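Local atomic coordinates of COPII coat assembly protein SEC16 (Saccharomyces cerevisiae, PDB entry 3MZK), a protein that helps start the assembly of the COPII coat on endoplasmic reticulum membranes, for vesicle formation and cargo selection, and also takes part in autophagy. Residues B[255-259]-B[280-284]; B[320-324]-B[336-340]. One frame throughout, in Å; residues are numbered along the deposited sequence.

Contact 1 (B[255-259]-B[280-284]); sequences IVAAV and FLIEF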
ATOM      1  N   ILE B 255      20.436 -18.917 -10.302  1.00 66.96           N
ATOM      2  CA  ILE B 255      19.785 -17.619 -10.440  1.00 61.65           C
ATOM      3  C   ILE B 255      18.609 -17.489  -9.474  1.00 57.74           C
ATOM      4  O   ILE B 255      18.555 -16.573  -8.662  1.00 50.92           O
ATOM      5  CB  ILE B 255      19.279 -17.392 -11.873  1.00 54.86           C
ATOM      6  CG1 ILE B 255      20.451 -17.372 -12.854  1.00 48.78           C
ATOM      7  CG2 ILE B 255      18.491 -16.102 -11.957  1.00 44.91           C
ATOM      8  CD1 ILE B 255      20.039 -17.130 -14.290  1.00 54.52           C
ATOM      9  N   VAL B 256      17.667 -18.416  -9.568  1.00 53.35           N
ATOM     10  CA  VAL B 256      16.528 -18.424  -8.668  1.00 51.22           C
ATOM     11  C   VAL B 256      16.997 -18.509  -7.217  1.00 52.04           C
ATOM     12  O   VAL B 256      16.461 -17.834  -6.344  1.00 52.55           O
ATOM     13  CB  VAL B 256      15.562 -19.587  -8.999  1.00 46.36           C
ATOM     14  CG1 VAL B 256      14.402 -19.627  -8.012  1.00 39.47           C
ATOM     15  CG2 VAL B 256      15.043 -19.434 -10.410  1.00 56.55           C
ATOM     16  N   ALA B 257      18.011 -19.334  -6.970  1.00 59.75           N
ATOM     17  CA  ALA B 257      18.547 -19.514  -5.621  1.00 56.74           C
ATOM     18  C   ALA B 257      19.082 -18.205  -5.051  1.00 52.83           C
ATOM     19  O   ALA B 257      18.917 -17.925  -3.866  1.00 60.02           O
ATOM     20  CB  ALA B 257      19.629 -20.590  -5.610  1.00 40.11           C
ATOM     21  N   ALA B 258      19.717 -17.408  -5.903  1.00 44.86           N
ATOM     22  CA  ALA B 258      20.232 -16.108  -5.495  1.00 50.97           C
ATOM     23  C   ALA B 258      19.096 -15.187  -5.072  1.00 65.68           C
ATOM     24  O   ALA B 258      19.183 -14.511  -4.045  1.00 72.06           O
ATOM     25  CB  ALA B 258      21.038 -15.473  -6.614  1.00 35.76           C
ATOM     26  N   VAL B 259      18.030 -15.166  -5.865  1.00 49.76           N
ATOM     27  CA  VAL B 259      16.881 -14.324  -5.562  1.00 49.88           C
ATOM     28  C   VAL B 259      16.230 -14.716  -4.239  1.00 57.57           C
ATOM     29  O   VAL B 259      15.986 -13.867  -3.385  1.00 51.12           O
ATOM     30  CB  VAL B 259      15.831 -14.367  -6.687  1.00 57.29           C
ATOM     31  CG1 VAL B 259      14.543 -13.703  -6.238  1.00 61.19           C
ATOM     32  CG2 VAL B 259      16.374 -13.700  -7.939  1.00 45.16           C
ATOM     33  N   PHE B 280       8.987 -12.307 -10.822  1.00 60.00           N
ATOM     34  CA  PHE B 280      10.200 -12.925 -11.343  1.00 57.85           C
ATOM     35  C   PHE B 280      10.045 -14.424 -11.582  1.00 60.50           C
ATOM     36  O   PHE B 280      10.527 -14.955 -12.581  1.00 59.84           O
ATOM     37  CB  PHE B 280      11.381 -12.679 -10.405  1.00 52.04           C
ATOM     38  CG  PHE B 280      12.520 -13.618 -10.626  1.00 57.90           C
ATOM     39  CD1 PHE B 280      13.360 -13.463 -11.711  1.00 63.47           C
ATOM     40  CD2 PHE B 280      12.740 -14.673  -9.765  1.00 65.42           C
ATOM     41  CE1 PHE B 280      14.405 -14.337 -11.925  1.00 57.29           C
ATOM     42  CE2 PHE B 280      13.780 -15.550  -9.977  1.00 53.15           C
ATOM     43  CZ  PHE B 280      14.612 -15.380 -11.057  1.00 42.80           C
ATOM     44  N   LEU B 281       9.385 -15.110 -10.658  1.00 54.42           N
ATOM     45  CA  LEU B 281       9.238 -16.554 -10.763  1.00 45.53           C
ATOM     46  C   LEU B 281       8.361 -16.940 -11.950  1.00 56.09           C
ATOM     47  O   LEU B 281       8.685 -17.854 -12.709  1.00 61.30           O
ATOM     48  CB  LEU B 281       8.677 -17.140  -9.467  1.00 46.54           C
ATOM     49  CG  LEU B 281       9.651 -17.174  -8.286  1.00 46.03           C
ATOM     50  CD1 LEU B 281       8.997 -17.762  -7.052  1.00 49.60           C
ATOM     51  CD2 LEU B 281      10.879 -17.964  -8.660  1.00 38.97           C
ATOM     52  N   ILE B 282       7.252 -16.232 -12.117  1.00 51.56           N
ATOM     53  CA  ILE B 282       6.355 -16.504 -13.224  1.00 46.70           C
ATOM     54  C   ILE B 282       6.965 -16.077 -14.562  1.00 59.00           C
ATOM     55  O   ILE B 282       7.015 -16.866 -15.503  1.00 53.78           O
ATOM     56  CB  ILE B 282       5.004 -15.840 -12.999  1.00 50.78           C
ATOM     57  CG1 ILE B 282       4.405 -16.351 -11.687  1.00 48.89           C
ATOM     58  CG2 ILE B 282       4.079 -16.116 -14.166  1.00 62.25           C
ATOM     59  CD1 ILE B 282       3.110 -15.678 -11.302  1.00 43.52           C
ATOM     60  N   GLU B 283       7.444 -14.842 -14.644  1.00 63.29           N
ATOM     61  CA  GLU B 283       8.104 -14.364 -15.858  1.00 63.89           C
ATOM     62  C   GLU B 283       9.225 -15.293 -16.315  1.00 67.69           C
ATOM     63  O   GLU B 283       9.369 -15.574 -17.504  1.00 72.43           O
ATOM     64  CB  GLU B 283       8.656 -12.958 -15.645  1.00 64.70           C
ATOM     65  CG  GLU B 283       7.592 -11.887 -15.683  1.00 77.09           C
ATOM     66  CD  GLU B 283       6.911 -11.823 -17.027  1.00 89.23           C
ATOM     67  OE1 GLU B 283       7.628 -11.789 -18.049  1.00 94.35           O
ATOM     68  OE2 GLU B 283       5.663 -11.822 -17.066  1.00103.76           O
ATOM     69  N   PHE B 284      10.017 -15.763 -15.359  1.00 53.67           N
ATOM     70  CA  PHE B 284      11.156 -16.620 -15.652  1.00 57.63           C
ATOM     71  C   PHE B 284      10.697 -18.053 -15.935  1.00 57.58           C
ATOM     72  O   PHE B 284      11.315 -18.771 -16.725  1.00 55.38           O
ATOM     73  CB  PHE B 284      12.147 -16.597 -14.483  1.00 56.62           C
ATOM     74  CG  PHE B 284      13.492 -17.173 -14.814  1.00 59.85           C
ATOM     75  CD1 PHE B 284      14.300 -17.689 -13.819  1.00 66.18           C
ATOM     76  CD2 PHE B 284      13.954 -17.186 -16.116  1.00 61.03           C
ATOM     77  CE1 PHE B 284      15.542 -18.219 -14.117  1.00 67.26           C
ATOM     78  CE2 PHE B 284      15.190 -17.714 -16.420  1.00 60.08           C
ATOM     79  CZ  PHE B 284      15.986 -18.229 -15.419  1.00 65.08           C
TER

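Contact 2 (B[320-324]-B[336-340]); sequences IFESI and DEIYE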
ATOM      1  N   ILE B 320       0.700 -22.083 -20.057  1.00 65.65           N
ATOM      2  CA  ILE B 320      -0.243 -22.696 -19.125  1.00 64.00           C
ATOM      3  C   ILE B 320       0.469 -23.607 -18.115  1.00 61.31           C
ATOM      4  O   ILE B 320       1.367 -24.360 -18.481  1.00 71.27           O
ATOM      5  CB  ILE B 320      -1.317 -23.502 -19.898  1.00 67.65           C
ATOM      6  CG1 ILE B 320      -2.155 -22.562 -20.767  1.00 79.37           C
ATOM      7  CG2 ILE B 320      -2.212 -24.293 -18.951  1.00 49.53           C
ATOM      8  CD1 ILE B 320      -3.214 -23.268 -21.587  1.00 91.78           C
ATOM      9  N   PHE B 321       0.080 -23.525 -16.846  1.00 41.82           N
ATOM     10  CA  PHE B 321       0.580 -24.459 -15.844  1.00 33.74           C
ATOM     11  C   PHE B 321      -0.470 -25.531 -15.631  1.00 52.12           C
ATOM     12  O   PHE B 321      -1.290 -25.433 -14.717  1.00 48.44           O
ATOM     13  CB  PHE B 321       0.866 -23.757 -14.519  1.00 40.00           C
ATOM     14  CG  PHE B 321       1.615 -24.606 -13.527  1.00 46.17           C
ATOM     15  CD1 PHE B 321       1.490 -24.377 -12.158  1.00 50.11           C
ATOM     16  CD2 PHE B 321       2.460 -25.618 -13.961  1.00 36.16           C
ATOM     17  CE1 PHE B 321       2.184 -25.152 -11.239  1.00 41.19           C
ATOM     18  CE2 PHE B 321       3.157 -26.402 -13.054  1.00 35.63           C
ATOM     19  CZ  PHE B 321       3.021 -26.174 -11.691  1.00 39.09           C
ATOM     20  N   GLU B 322      -0.428 -26.556 -16.482  1.00 67.42           N
ATOM     21  CA  GLU B 322      -1.465 -27.586 -16.555  1.00 63.88           C
ATOM     22  C   GLU B 322      -1.126 -28.782 -15.664  1.00 61.64           C
ATOM     23  O   GLU B 322      -2.011 -29.384 -15.051  1.00 53.87           O
ATOM     24  CB  GLU B 322      -1.634 -28.031 -18.014  1.00 72.76           C
ATOM     25  CG  GLU B 322      -2.902 -28.813 -18.335  1.00100.04           C
ATOM     26  CD  GLU B 322      -2.994 -29.202 -19.813  1.00107.71           C
ATOM     27  OE1 GLU B 322      -2.077 -28.849 -20.588  1.00 97.78           O
ATOM     28  OE2 GLU B 322      -3.983 -29.864 -20.200  1.00107.54           O
ATOM     29  N   SER B 323       0.162 -29.109 -15.584  1.00 58.95           N
ATOM     30  CA  SER B 323       0.631 -30.237 -14.785  1.00 38.18           C
ATOM     31  C   SER B 323       2.131 -30.156 -14.523  1.00 37.87           C
ATOM     32  O   SER B 323       2.884 -29.571 -15.303  1.00 50.67           O
ATOM     33  CB  SER B 323       0.346 -31.538 -15.514  1.00 39.75           C
ATOM     34  OG  SER B 323       1.075 -31.571 -16.728  1.00 38.97           O
ATOM     35  N   ILE B 324       2.567 -30.766 -13.430  1.00 40.76           N
ATOM     36  CA  ILE B 324       3.988 -30.829 -13.110  1.00 54.62           C
ATOM     37  C   ILE B 324       4.645 -31.955 -13.915  1.00 54.80           C
ATOM     38  O   ILE B 324       4.444 -33.135 -13.630  1.00 52.71           O
ATOM     39  CB  ILE B 324       4.206 -31.012 -11.589  1.00 49.99           C
ATOM     40  CG1 ILE B 324       3.416 -29.948 -10.821  1.00 47.28           C
ATOM     41  CG2 ILE B 324       5.684 -30.940 -11.237  1.00 41.24           C
ATOM     42  CD1 ILE B 324       3.497 -30.083  -9.333  1.00 53.39           C
ATOM     43  N   ASP B 336       1.349 -33.911  -9.041  1.00 40.15           N
ATOM     44  CA  ASP B 336       0.149 -33.097  -9.158  1.00 42.01           C
ATOM     45  C   ASP B 336      -0.804 -33.279  -7.984  1.00 57.14           C
ATOM     46  O   ASP B 336      -1.352 -32.302  -7.473  1.00 65.99           O
ATOM     47  CB  ASP B 336      -0.568 -33.352 -10.480  1.00 45.03           C
ATOM     48  CG  ASP B 336       0.118 -32.675 -11.648  1.00 59.36           C
ATOM     49  OD1 ASP B 336       0.902 -31.737 -11.398  1.00 48.50           O
ATOM     50  OD2 ASP B 336      -0.128 -33.074 -12.809  1.00 57.50           O
ATOM     51  N   GLU B 337      -0.995 -34.515  -7.539  1.00 51.86           N
ATOM     52  CA  GLU B 337      -1.907 -34.752  -6.421  1.00 58.43           C
ATOM     53  C   GLU B 337      -1.336 -34.263  -5.091  1.00 52.11           C
ATOM     54  O   GLU B 337      -2.065 -33.742  -4.247  1.00 53.26           O
ATOM     55  CB  GLU B 337      -2.315 -36.221  -6.322  1.00 54.10           C
ATOM     56  CG  GLU B 337      -3.328 -36.466  -5.220  1.00 63.98           C
ATOM     57  CD  GLU B 337      -4.003 -37.813  -5.328  1.00 70.25           C
ATOM     58  OE1 GLU B 337      -3.770 -38.522  -6.329  1.00 61.93           O
ATOM     59  OE2 GLU B 337      -4.774 -38.158  -4.406  1.00 73.82           O
ATOM     60  N   ILE B 338      -0.031 -34.429  -4.912  1.00 49.09           N
ATOM     61  CA  ILE B 338       0.651 -33.913  -3.729  1.00 54.35           C
ATOM     62  C   ILE B 338       0.591 -32.386  -3.679  1.00 58.92           C
ATOM     63  O   ILE B 338       0.283 -31.794  -2.636  1.00 57.74           O
ATOM     64  CB  ILE B 338       2.117 -34.376  -3.689  1.00 52.87           C
ATOM     65  CG1 ILE B 338       2.175 -35.889  -3.456  1.00 48.56           C
ATOM     66  CG2 ILE B 338       2.890 -33.618  -2.611  1.00 43.74           C
ATOM     67  CD1 ILE B 338       3.566 -36.482  -3.516  1.00 41.37           C
ATOM     68  N   TYR B 339       0.878 -31.754  -4.812  1.00 52.49           N
ATOM     69  CA  TYR B 339       0.799 -30.304  -4.929  1.00 47.73           C
ATOM     70  C   TYR B 339      -0.610 -29.833  -4.587  1.00 53.52           C
ATOM     71  O   TYR B 339      -0.787 -28.783  -3.972  1.00 61.43           O
ATOM     72  CB  TYR B 339       1.185 -29.873  -6.343  1.00 50.37           C
ATOM     73  CG  TYR B 339       1.387 -28.389  -6.529  1.00 51.44           C
ATOM     74  CD1 TYR B 339       2.277 -27.682  -5.725  1.00 56.18           C
ATOM     75  CD2 TYR B 339       0.713 -27.696  -7.532  1.00 42.55           C
ATOM     76  CE1 TYR B 339       2.476 -26.316  -5.898  1.00 35.69           C
ATOM     77  CE2 TYR B 339       0.905 -26.332  -7.715  1.00 46.62           C
ATOM     78  CZ  TYR B 339       1.789 -25.649  -6.894  1.00 48.22           C
ATOM     79  OH  TYR B 339       1.984 -24.298  -7.067  1.00 53.43           O
ATOM     80  N   GLU B 340      -1.611 -30.617  -4.970  1.00 53.49           N
ATOM     81  CA  GLU B 340      -2.994 -30.273  -4.655  1.00 60.36           C
ATOM     82  C   GLU B 340      -3.247 -30.374  -3.158  1.00 72.51           C
ATOM     83  O   GLU B 340      -3.861 -29.488  -2.557  1.00 78.60           O
ATOM     84  CB  GLU B 340      -3.962 -31.186  -5.402  1.00 58.44           C
ATOM     85  CG  GLU B 340      -5.423 -30.856  -5.170  1.00 49.26           C
ATOM     86  CD  GLU B 340      -6.350 -31.875  -5.801  1.00 70.90           C
ATOM     87  OE1 GLU B 340      -6.111 -33.086  -5.612  1.00 73.15           O
ATOM     88  OE2 GLU B 340      -7.312 -31.469  -6.490  1.00 75.79           O
TER

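Contact 1 (B[255-259]-B[280-284])
V259 lays its CG2 methyl over one face of the F280 ring, and the CB of F284 lies over the opposite face, one turn after F280 on helix 275-290. Both atoms are offset toward the rim. The V259 contact is a CH-pi interaction, with CG2 4.1 Å from the centroid of the F280 ring and 24° off its normal. I255 CG2 and V256 CG2 also reach the F280 ring, both obliquely, the former 4.0 Å from F280 CZ. The F284 ring is met at its edge, near its plane, by V256 CG2, which is 3.9 Å from F284 CD1. I255 CG2 touches that ring from an oblique direction.

V256 divides its two methyls between different partners. CG2 serves the phenylalanines, while V256 CG1 meets L281 CD2 at 3.9 Å. F280 and F284 both have CG anti to the backbone N, which carries both rings across to helix 252-261. No hydrogen bond joins the segments. With an alanine at F280, the V259 methyl would probably lose the aromatic face it rests on, and a gap would be likely to open between the helices.

The axes of the two short segments are 11.8 Å apart at closest approach and run almost antiparallel, at 168°. This is a wide spacing, bridged by the large aromatic side chains. L222 and V226 of helix 214-226 and I235 of helix 231-240 also touch F280, while L300 of helix 294-303 touches V256 and F284. The contact is therefore part of a shared apolar core. Such antiparallel pairing of neighbouring helices is characteristic of an alpha-solenoid, consistent with the Sec23-binding domain of Sec16 in which both segments lie.

Contact 2 (B[320-324]-B[336-340])
I324 turns CG1 beside its own backbone N (chi1 -52°), and D336 turns CG beside its own N (chi1 -77°). The first torsion sets the isoleucine chain along the aspartate, and the second brings the carboxylate to the loop. The isoleucine and aspartate side chains lie alongside each other and point opposite ways.

D336 OD1 accepts a hydrogen bond from I324 N at 2.8 Å. The bond is nearly straight, with an angle of 167° at the hydrogen. The donor sits at the syn lone pair of OD1, the one facing OD2. OD2 itself lies beside S323 CB and accepts a hydrogen bond from Q358 NE2. The hydroxyl of S323 has its partner in G325 O.

Beyond the carboxylate the contact is apolar. I324 CD1 lies 3.8 Å from Y339 CB, the isoleucine side chain running roughly perpendicular to the tyrosine's. F321 CE1 comes within 3.9 Å of Y339 CE2, and both rings are met obliquely. Y339 OH is hydrogen-bonded to V306 O. I302 of helix 294-303 touches both I324 and Y339, and F301 of that helix meets the F321 ring.

The aspartate thus anchors the loop backbone at I324 N, while F321 and I324 pack against the tyrosine. D336 is buried, but each carboxylate oxygen has a hydrogen-bond donor. These two N-H groups would probably stabilise its negative charge and help keep the acid ionised inside the protein.

Following the chain from the N terminus, helix 252-261 is the first element that takes part in either contact. The chain then passes through a connection to helix 275-290, where contact 1 closes a loop of 20 residues. Helix 294-303 follows, and a long loop leads through 320-324 to helix 330-344. Contact 2 closes there over 11 residues, pinning a late part of that loop back onto the helix it enters. The two closures are in series and neither nest nor cross. The centres of contact 1 and contact 2 are about 19 Å apart, and the two do not touch. Helix 294-303 lies between them in sequence and touches both, joining them within the Sec23-binding domain.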